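Long-range contact in transferrin binding protein B (Actinobacillus suis, PDB 3PQU), which probably binds host transferrin at the bacterial outer membrane as the lipoprotein part of a receptor for iron acquisition: residues L37-R51 and D67-W81. Residues are numbered along the deposited sequence; the frame is centred on the assembly and turned at random. Where two conformers were deposited one is given.
Sequences LMEPTLGVEAKIPRR and DTTDELSEAQIMAIW
With chi1 of -180°, Val44 swings CG1 away from its own backbone N and onto Ile77, whose CG2 lies 3.4 Å from it, closer than usual for two carbons. Asp70 is turned likewise (chi1 -170°), which carries OD1 to the backbone of Arg50: the N-H of Arg50 donates to it at 3.1 Å, on the anti side, tilted 28° out of the carboxylate plane. Around Val44 the chains pair as a short antiparallel ladder, with Val44–Ala79 the non-hydrogen-bonded pair between Gly43–Ile80 and Glu45–Met78; Met78 N to Glu45 O is nearly straight at 2.9 Å. Gly43 O is gripped twice, by Ile80 N and by Thr41 OG1, from opposite faces of its carbonyl plane. Having no side chain, Gly43 lets Ile80 CG1 settle 3.4 Å from its carbonyl carbon, while Ile80 CG2 packs across the Glu45 carboxylate, whose OE1 is bonded to His90. Beyond Ala46 the two chains part: one water links Lys47 N to Gln76 O, and Pro49 CG meets Leu72 CD2 at 3.5 Å. Farther along, Arg51 NH1 donates to Asp67 O at 2.9 Å; NH2 is hydrogen-bonded to Asn199 OD1. In the N-lobe handle, strand 78-80 is one edge of a five-stranded antiparallel sheet, and 43-47 lies between it and 150-157. Phe312 of strand 306-312 touches Leu37, Leu72 and Ile77, and strand 69-70 pairs with 170-183, joining handle to barrel.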
ATOM      1  N   LEU A  37      -0.862  -1.323  14.782  1.00 26.32           N
ATOM      2  CA  LEU A  37      -1.497  -0.156  14.172  1.00 35.78           C
ATOM      3  C   LEU A  37      -0.582   0.552  13.197  1.00 33.71           C
ATOM      4  O   LEU A  37      -1.041   1.352  12.397  1.00 37.45           O
ATOM      5  CB  LEU A  37      -1.921   0.854  15.229  1.00 30.69           C
ATOM      6  CG  LEU A  37      -3.246   0.605  15.922  1.00 40.61           C
ATOM      7  CD1 LEU A  37      -3.390   1.624  17.031  1.00 27.60           C
ATOM      8  CD2 LEU A  37      -4.394   0.679  14.932  1.00 31.57           C
ATOM      9  N   MET A  38       0.715   0.277  13.272  1.00 26.79           N
ATOM     10  CA  MET A  38       1.650   0.974  12.410  1.00 19.31           C
ATOM     11  C   MET A  38       2.006   0.163  11.158  1.00 20.93           C
ATOM     12  O   MET A  38       2.752   0.641  10.307  1.00 27.26           O
ATOM     13  CB  MET A  38       2.898   1.397  13.204  1.00 28.43           C
ATOM     14  CG  MET A  38       2.554   2.227  14.453  1.00 35.67           C
ATOM     15  SD  MET A  38       1.621   3.745  14.078  1.00 39.20           S
ATOM     16  CE  MET A  38       2.950   4.709  13.411  1.00 19.97           C
ATOM     17  N   GLU A  39       1.463  -1.048  11.034  1.00 21.13           N
ATOM     18  CA  GLU A  39       1.712  -1.884   9.845  1.00 26.38           C
ATOM     19  C   GLU A  39       1.003  -1.285   8.625  1.00 30.13           C
ATOM     20  O   GLU A  39      -0.109  -0.799   8.743  1.00 17.86           O
ATOM     21  CB  GLU A  39       1.209  -3.325  10.060  1.00 20.11           C
ATOM     22  CG  GLU A  39       2.059  -4.182  11.005  1.00 36.81           C
ATOM     23  CD  GLU A  39       3.391  -4.603  10.398  1.00 51.63           C
ATOM     24  OE1 GLU A  39       4.243  -5.121  11.151  1.00 71.93           O
ATOM     25  OE2 GLU A  39       3.586  -4.424   9.171  1.00 56.87           O
ATOM     26  N   PRO A  40       1.640  -1.337   7.444  1.00 13.30           N
ATOM     27  CA  PRO A  40       1.039  -0.722   6.260  1.00 17.62           C
ATOM     28  C   PRO A  40      -0.030  -1.608   5.624  1.00 24.98           C
ATOM     29  O   PRO A  40       0.120  -2.829   5.599  1.00 20.86           O
ATOM     30  CB  PRO A  40       2.229  -0.571   5.318  1.00 13.04           C
ATOM     31  CG  PRO A  40       3.164  -1.681   5.746  1.00 16.78           C
ATOM     32  CD  PRO A  40       3.050  -1.714   7.219  1.00 15.21           C
ATOM     33  N   THR A  41      -1.105  -0.999   5.130  1.00 18.15           N
ATOM     34  CA  THR A  41      -2.130  -1.748   4.399  1.00 21.25           C
ATOM     35  C   THR A  41      -2.689  -0.879   3.283  1.00 23.27           C
ATOM     36  O   THR A  41      -2.497   0.340   3.286  1.00 16.16           O
ATOM     37  CB  THR A  41      -3.309  -2.177   5.311  1.00 17.69           C
ATOM     38  OG1 THR A  41      -3.841  -1.019   5.953  1.00 24.82           O
ATOM     39  CG2 THR A  41      -2.845  -3.182   6.374  1.00 26.90           C
ATOM     40  N   LEU A  42      -3.407  -1.487   2.340  1.00 17.78           N
ATOM     41  CA  LEU A  42      -4.022  -0.696   1.281  1.00 16.29           C
ATOM     42  C   LEU A  42      -5.068   0.250   1.837  1.00 23.34           C
ATOM     43  O   LEU A  42      -5.198   1.389   1.378  1.00 14.65           O
ATOM     44  CB  LEU A  42      -4.657  -1.594   0.229  1.00 21.04           C
ATOM     45  CG  LEU A  42      -3.637  -2.341  -0.623  1.00 29.79           C
ATOM     46  CD1 LEU A  42      -4.359  -3.367  -1.497  1.00 27.48           C
ATOM     47  CD2 LEU A  42      -2.827  -1.369  -1.463  1.00 27.30           C
ATOM     48  N   GLY A  43      -5.831  -0.236   2.815  1.00 12.24           N
ATOM     49  CA  GLY A  43      -6.762   0.620   3.536  1.00 15.05           C
ATOM     50  C   GLY A  43      -7.050   0.179   4.959  1.00 15.92           C
ATOM     51  O   GLY A  43      -6.578  -0.877   5.403  1.00 19.52           O
ATOM     52  N   VAL A  44      -7.857   0.974   5.661  1.00 18.01           N
ATOM     53  CA  VAL A  44      -8.287   0.675   7.042  1.00 16.43           C
ATOM     54  C   VAL A  44      -9.751   1.146   7.243  1.00 18.91           C
ATOM     55  O   VAL A  44     -10.136   2.178   6.699  1.00 22.27           O
ATOM     56  CB  VAL A  44      -7.396   1.423   8.065  1.00 19.24           C
ATOM     57  CG1 VAL A  44      -7.841   1.103   9.482  1.00 17.46           C
ATOM     58  CG2 VAL A  44      -5.870   1.114   7.855  1.00 16.62           C
ATOM     59  N   GLU A  45     -10.552   0.406   8.011  1.00 16.29           N
ATOM     60  CA  GLU A  45     -11.920   0.835   8.332  1.00 19.22           C
ATOM     61  C   GLU A  45     -12.249   0.563   9.805  1.00 25.04           C
ATOM     62  O   GLU A  45     -11.657  -0.320  10.428  1.00 19.12           O
ATOM     63  CB  GLU A  45     -12.953   0.111   7.446  1.00 20.55           C
ATOM     64  CG  GLU A  45     -13.130  -1.378   7.833  1.00 22.19           C
ATOM     65  CD  GLU A  45     -14.119  -2.151   6.949  1.00 36.63           C
ATOM     66  OE1 GLU A  45     -14.565  -3.240   7.380  1.00 28.80           O
ATOM     67  OE2 GLU A  45     -14.440  -1.699   5.821  1.00 24.74           O
ATOM     68  N   ALA A  46     -13.202   1.317  10.357  1.00 21.25           N
ATOM     69  CA  ALA A  46     -13.752   1.017  11.680  1.00 14.31           C
ATOM     70  C   ALA A  46     -15.245   1.317  11.711  1.00 19.83           C
ATOM     71  O   ALA A  46     -15.707   2.306  11.165  1.00 14.33           O
ATOM     72  CB  ALA A  46     -13.049   1.813  12.772  1.00 12.24           C
ATOM     73  N   LYS A  47     -15.975   0.451  12.384  1.00 13.99           N
ATOM     74  CA  LYS A  47     -17.408   0.616  12.578  0.60 22.77           C
ATOM     75  C   LYS A  47     -17.714   1.813  13.481  1.00 13.72           C
ATOM     76  O   LYS A  47     -16.999   2.072  14.443  1.00 17.49           O
ATOM     77  CB  LYS A  47     -17.970  -0.667  13.201  0.60 22.67           C
ATOM     78  CG  LYS A  47     -19.481  -0.697  13.385  0.60 21.94           C
ATOM     79  CD  LYS A  47     -19.931  -2.140  13.586  0.60 46.99           C
ATOM     80  CE  LYS A  47     -21.436  -2.305  13.470  0.60 53.22           C
ATOM     81  NZ  LYS A  47     -21.789  -3.752  13.397  0.60 51.62           N
ATOM     82  N   ILE A  48     -18.784   2.532  13.173  1.00 17.70           N
ATOM     83  CA  ILE A  48     -19.228   3.660  14.009  1.00 14.85           C
ATOM     84  C   ILE A  48     -19.874   3.105  15.285  1.00 10.72           C
ATOM     85  O   ILE A  48     -20.836   2.339  15.194  1.00 17.80           O
ATOM     86  CB  ILE A  48     -20.247   4.574  13.220  1.00 19.50           C
ATOM     87  CG1 ILE A  48     -19.561   5.224  11.994  1.00 11.15           C
ATOM     88  CG2 ILE A  48     -20.840   5.671  14.122  1.00  9.45           C
ATOM     89  CD1 ILE A  48     -20.543   6.002  11.027  1.00 11.34           C
ATOM     90  N   PRO A  49     -19.340   3.455  16.476  1.00 23.26           N
ATOM     91  CA  PRO A  49     -19.897   2.889  17.723  1.00 24.82           C
ATOM     92  C   PRO A  49     -21.320   3.359  18.022  1.00 12.65           C
ATOM     93  O   PRO A  49     -21.670   4.517  17.736  1.00 14.17           O
ATOM     94  CB  PRO A  49     -18.930   3.398  18.811  1.00 29.86           C
ATOM     95  CG  PRO A  49     -17.621   3.582  18.090  1.00 20.90           C
ATOM     96  CD  PRO A  49     -18.041   4.122  16.717  1.00 14.64           C
ATOM     97  N   ARG A  50     -22.120   2.447  18.583  1.00 18.73           N
ATOM     98  CA  ARG A  50     -23.549   2.644  18.874  1.00 14.50           C
ATOM     99  C   ARG A  50     -23.780   2.045  20.247  1.00 19.76           C
ATOM    100  O   ARG A  50     -23.377   0.919  20.491  1.00 18.87           O
ATOM    101  CB  ARG A  50     -24.403   1.866  17.852  1.00 18.00           C
ATOM    102  CG  ARG A  50     -24.572   2.535  16.476  1.00 12.07           C
ATOM    103  CD  ARG A  50     -24.605   1.523  15.334  1.00 20.22           C
ATOM    104  NE  ARG A  50     -25.734   0.583  15.364  1.00 19.94           N
ATOM    105  CZ  ARG A  50     -26.949   0.853  14.896  1.00 35.61           C
ATOM    106  NH1 ARG A  50     -27.231   2.048  14.378  1.00 24.45           N
ATOM    107  NH2 ARG A  50     -27.898  -0.063  14.964  1.00 22.96           N
ATOM    108  N   ARG A  51     -24.431   2.775  21.144  1.00 12.94           N
ATOM    109  CA  ARG A  51     -24.648   2.247  22.501  1.00 16.28           C
ATOM    110  C   ARG A  51     -25.712   1.154  22.511  1.00 16.35           C
ATOM    111  O   ARG A  51     -26.711   1.261  21.816  1.00 14.61           O
ATOM    112  CB  ARG A  51     -25.049   3.354  23.473  1.00 16.42           C
ATOM    113  CG  ARG A  51     -25.032   2.908  24.942  1.00 17.05           C
ATOM    114  CD  ARG A  51     -25.209   4.097  25.858  1.00 17.86           C
ATOM    115  NE  ARG A  51     -26.495   4.771  25.660  1.00 22.09           N
ATOM    116  CZ  ARG A  51     -27.599   4.458  26.333  1.00 25.10           C
ATOM    117  NH1 ARG A  51     -27.569   3.474  27.219  1.00 24.72           N
ATOM    118  NH2 ARG A  51     -28.731   5.109  26.110  1.00 36.50           N
ATOM    119  N   ASP A  67     -25.927  -0.226  29.559  1.00 27.10           N
ATOM    120  CA  ASP A  67     -24.584   0.171  29.177  1.00 19.37           C
ATOM    121  C   ASP A  67     -24.463   1.695  29.151  1.00 29.85           C
ATOM    122  O   ASP A  67     -25.377   2.398  28.698  1.00 28.71           O
ATOM    123  CB  ASP A  67     -24.239  -0.366  27.781  1.00 26.54           C
ATOM    124  CG  ASP A  67     -24.103  -1.867  27.753  1.00 30.28           C
ATOM    125  OD1 ASP A  67     -24.423  -2.510  28.774  1.00 34.37           O
ATOM    126  OD2 ASP A  67     -23.683  -2.405  26.709  1.00 31.59           O
ATOM    127  N   THR A  68     -23.336   2.206  29.641  1.00 19.31           N
ATOM    128  CA  THR A  68     -23.054   3.640  29.548  1.00 19.80           C
ATOM    129  C   THR A  68     -22.020   3.964  28.479  1.00 19.48           C
ATOM    130  O   THR A  68     -21.726   5.135  28.257  1.00 21.73           O
ATOM    131  CB  THR A  68     -22.493   4.192  30.856  1.00 23.97           C
ATOM    132  OG1 THR A  68     -21.261   3.505  31.160  1.00 32.73           O
ATOM    133  CG2 THR A  68     -23.504   3.988  32.003  1.00 34.52           C
ATOM    134  N   THR A  69     -21.447   2.940  27.845  1.00 21.75           N
ATOM    135  CA  THR A  69     -20.392   3.150  26.856  1.00 20.91           C
ATOM    136  C   THR A  69     -20.457   2.198  25.666  1.00 24.90           C
ATOM    137  O   THR A  69     -21.065   1.137  25.733  1.00 21.12           O
ATOM    138  CB  THR A  69     -19.014   2.905  27.480  1.00 27.07           C
ATOM    139  OG1 THR A  69     -18.895   1.513  27.792  1.00 27.91           O
ATOM    140  CG2 THR A  69     -18.826   3.729  28.754  1.00 29.13           C
ATOM    141  N   ASP A  70     -19.775   2.571  24.588  1.00 18.15           N
ATOM    142  CA  ASP A  70     -19.420   1.623  23.539  1.00 21.51           C
ATOM    143  C   ASP A  70     -18.056   2.050  23.012  1.00 20.05           C
ATOM    144  O   ASP A  70     -17.915   3.097  22.365  1.00 18.77           O
ATOM    145  CB  ASP A  70     -20.459   1.567  22.407  1.00 17.54           C
ATOM    146  CG  ASP A  70     -20.198   0.414  21.439  1.00 33.02           C
ATOM    147  OD1 ASP A  70     -20.224   0.627  20.205  1.00 31.12           O
ATOM    148  OD2 ASP A  70     -19.932  -0.712  21.912  1.00 40.19           O
ATOM    149  N   GLU A  71     -17.056   1.228  23.293  1.00 19.40           N
ATOM    150  CA  GLU A  71     -15.660   1.633  23.172  1.00 23.71           C
ATOM    151  C   GLU A  71     -15.099   1.458  21.776  1.00 26.55           C
ATOM    152  O   GLU A  71     -15.576   0.644  21.001  1.00 25.30           O
ATOM    153  CB  GLU A  71     -14.802   0.841  24.181  1.00 13.51           C
ATOM    154  CG  GLU A  71     -15.201   1.114  25.614  1.00 21.72           C
ATOM    155  CD  GLU A  71     -14.302   0.382  26.601  1.00 67.94           C
ATOM    156  OE1 GLU A  71     -14.459   0.601  27.822  1.00 77.68           O
ATOM    157  OE2 GLU A  71     -13.435  -0.405  26.150  1.00 56.19           O
ATOM    158  N   LEU A  72     -14.088   2.250  21.455  1.00 19.80           N
ATOM    159  CA  LEU A  72     -13.272   1.976  20.287  1.00 20.32           C
ATOM    160  C   LEU A  72     -12.086   1.144  20.779  1.00 25.80           C
ATOM    161  O   LEU A  72     -11.584   1.363  21.868  1.00 21.46           O
ATOM    162  CB  LEU A  72     -12.781   3.283  19.674  1.00 16.08           C
ATOM    163  CG  LEU A  72     -13.789   4.130  18.896  1.00 17.75           C
ATOM    164  CD1 LEU A  72     -13.228   5.537  18.601  1.00 14.41           C
ATOM    165  CD2 LEU A  72     -14.167   3.414  17.600  1.00 17.10           C
ATOM    166  N   SER A  73     -11.629   0.183  19.991  1.00 17.63           N
ATOM    167  CA  SER A  73     -10.415  -0.517  20.359  1.00 28.45           C
ATOM    168  C   SER A  73      -9.646  -0.880  19.118  1.00 24.10           C
ATOM    169  O   SER A  73     -10.178  -0.854  17.994  1.00 22.50           O
ATOM    170  CB  SER A  73     -10.732  -1.786  21.148  1.00 24.20           C
ATOM    171  OG  SER A  73     -11.493  -2.652  20.333  1.00 26.24           O
ATOM    172  N   GLU A  74      -8.401  -1.275  19.339  1.00 17.68           N
ATOM    173  CA  GLU A  74      -7.493  -1.570  18.259  1.00 25.69           C
ATOM    174  C   GLU A  74      -7.997  -2.783  17.487  1.00 23.75           C
ATOM    175  O   GLU A  74      -7.831  -2.858  16.273  1.00 17.70           O
ATOM    176  CB  GLU A  74      -6.089  -1.768  18.836  1.00 29.64           C
ATOM    177  CG  GLU A  74      -5.030  -2.191  17.848  1.00 47.35           C
ATOM    178  CD  GLU A  74      -3.696  -2.419  18.530  1.00 69.95           C
ATOM    179  OE1 GLU A  74      -3.364  -1.635  19.449  1.00 62.35           O
ATOM    180  OE2 GLU A  74      -2.989  -3.380  18.154  1.00 75.36           O
ATOM    181  N   ALA A  75      -8.654  -3.720  18.174  1.00 22.66           N
ATOM    182  CA  ALA A  75      -9.260  -4.863  17.483  1.00 27.80           C
ATOM    183  C   ALA A  75     -10.427  -4.485  16.548  1.00 32.95           C
ATOM    184  O   ALA A  75     -10.826  -5.278  15.695  1.00 29.89           O
ATOM    185  CB  ALA A  75      -9.708  -5.925  18.475  1.00 33.87           C
ATOM    186  N   GLN A  76     -10.988  -3.294  16.701  1.00 28.98           N
ATOM    187  CA  GLN A  76     -12.084  -2.884  15.815  1.00 29.29           C
ATOM    188  C   GLN A  76     -11.583  -2.120  14.586  1.00 35.17           C
ATOM    189  O   GLN A  76     -12.340  -1.798  13.683  1.00 26.89           O
ATOM    190  CB  GLN A  76     -13.111  -2.049  16.586  1.00 30.23           C
ATOM    191  CG  GLN A  76     -13.878  -2.845  17.619  1.00 39.59           C
ATOM    192  CD  GLN A  76     -14.354  -1.991  18.775  1.00 57.75           C
ATOM    193  OE1 GLN A  76     -13.780  -2.023  19.865  1.00 55.14           O
ATOM    194  NE2 GLN A  76     -15.402  -1.219  18.544  1.00 52.96           N
ATOM    195  N   ILE A  77     -10.291  -1.842  14.553  1.00 27.22           N
ATOM    196  CA  ILE A  77      -9.700  -1.120  13.441  1.00 24.93           C
ATOM    197  C   ILE A  77      -9.140  -2.159  12.467  1.00 18.29           C
ATOM    198  O   ILE A  77      -8.150  -2.827  12.750  1.00 22.23           O
ATOM    199  CB  ILE A  77      -8.611  -0.170  13.969  1.00 26.28           C
ATOM    200  CG1 ILE A  77      -9.259   0.816  14.951  1.00 24.53           C
ATOM    201  CG2 ILE A  77      -7.918   0.556  12.837  1.00 23.79           C
ATOM    202  CD1 ILE A  77      -8.272   1.720  15.615  1.00 19.03           C
ATOM    203  N   MET A  78      -9.780  -2.286  11.317  1.00 24.66           N
ATOM    204  CA  MET A  78      -9.545  -3.432  10.448  1.00 23.42           C
ATOM    205  C   MET A  78      -8.876  -3.050   9.147  1.00 21.01           C
ATOM    206  O   MET A  78      -9.284  -2.102   8.492  1.00 24.54           O
ATOM    207  CB  MET A  78     -10.889  -4.090  10.115  1.00 27.00           C
ATOM    208  CG  MET A  78     -11.893  -4.042  11.246  1.00 40.62           C
ATOM    209  SD  MET A  78     -12.603  -5.672  11.519  1.00 57.90           S
ATOM    210  CE  MET A  78     -11.138  -6.480  12.150  1.00 35.46           C
ATOM    211  N   ALA A  79      -7.876  -3.825   8.760  1.00 19.44           N
ATOM    212  CA  ALA A  79      -7.249  -3.682   7.459  1.00 18.99           C
ATOM    213  C   ALA A  79      -8.234  -4.081   6.365  1.00 30.68           C
ATOM    214  O   ALA A  79      -8.968  -5.051   6.511  1.00 29.95           O
ATOM    215  CB  ALA A  79      -6.015  -4.572   7.394  1.00 19.13           C
ATOM    216  N   ILE A  80      -8.257  -3.329   5.268  1.00 15.14           N
ATOM    217  CA  ILE A  80      -9.049  -3.705   4.108  1.00 22.76           C
ATOM    218  C   ILE A  80      -8.169  -3.664   2.875  1.00 20.59           C
ATOM    219  O   ILE A  80      -7.108  -3.042   2.885  1.00 21.27           O
ATOM    220  CB  ILE A  80     -10.287  -2.820   3.940  1.00 26.88           C
ATOM    221  CG1 ILE A  80      -9.910  -1.343   3.887  1.00 20.00           C
ATOM    222  CG2 ILE A  80     -11.282  -3.072   5.091  1.00 22.94           C
ATOM    223  CD1 ILE A  80     -11.135  -0.440   3.679  1.00 22.95           C
ATOM    224  N   TRP A  81      -8.590  -4.333   1.815  1.00 21.25           N
ATOM    225  CA  TRP A  81      -7.662  -4.605   0.721  1.00 28.32           C
ATOM    226  C   TRP A  81      -8.315  -4.743  -0.638  1.00 29.59           C
ATOM    227  O   TRP A  81      -7.688  -5.255  -1.574  1.00 37.82           O
ATOM    228  CB  TRP A  81      -6.809  -5.848   1.027  1.00 28.56           C
ATOM    229  CG  TRP A  81      -7.600  -7.111   1.157  1.00 48.24           C
ATOM    230  CD1 TRP A  81      -8.132  -7.854   0.138  1.00 55.56           C
ATOM    231  CD2 TRP A  81      -7.946  -7.790   2.372  1.00 59.78           C
ATOM    232  NE1 TRP A  81      -8.792  -8.947   0.647  1.00 66.84           N
ATOM    233  CE2 TRP A  81      -8.690  -8.933   2.015  1.00 60.12           C
ATOM    234  CE3 TRP A  81      -7.697  -7.542   3.725  1.00 82.54           C
ATOM    235  CZ2 TRP A  81      -9.189  -9.827   2.963  1.00 67.18           C
ATOM    236  CZ3 TRP A  81      -8.198  -8.432   4.667  1.00 87.09           C
ATOM    237  CH2 TRP A  81      -8.932  -9.561   4.279  1.00 75.03           C
TER
HETATM  238  O   HOH W   1     -15.462   0.190  15.839  1.00 23.67           O
HETATM  239  O   HOH W   2     -14.926  -2.091  13.347  1.00 29.50           O
HETATM  240  O   HOH W   3     -21.684  -0.516  18.533  1.00 47.03           O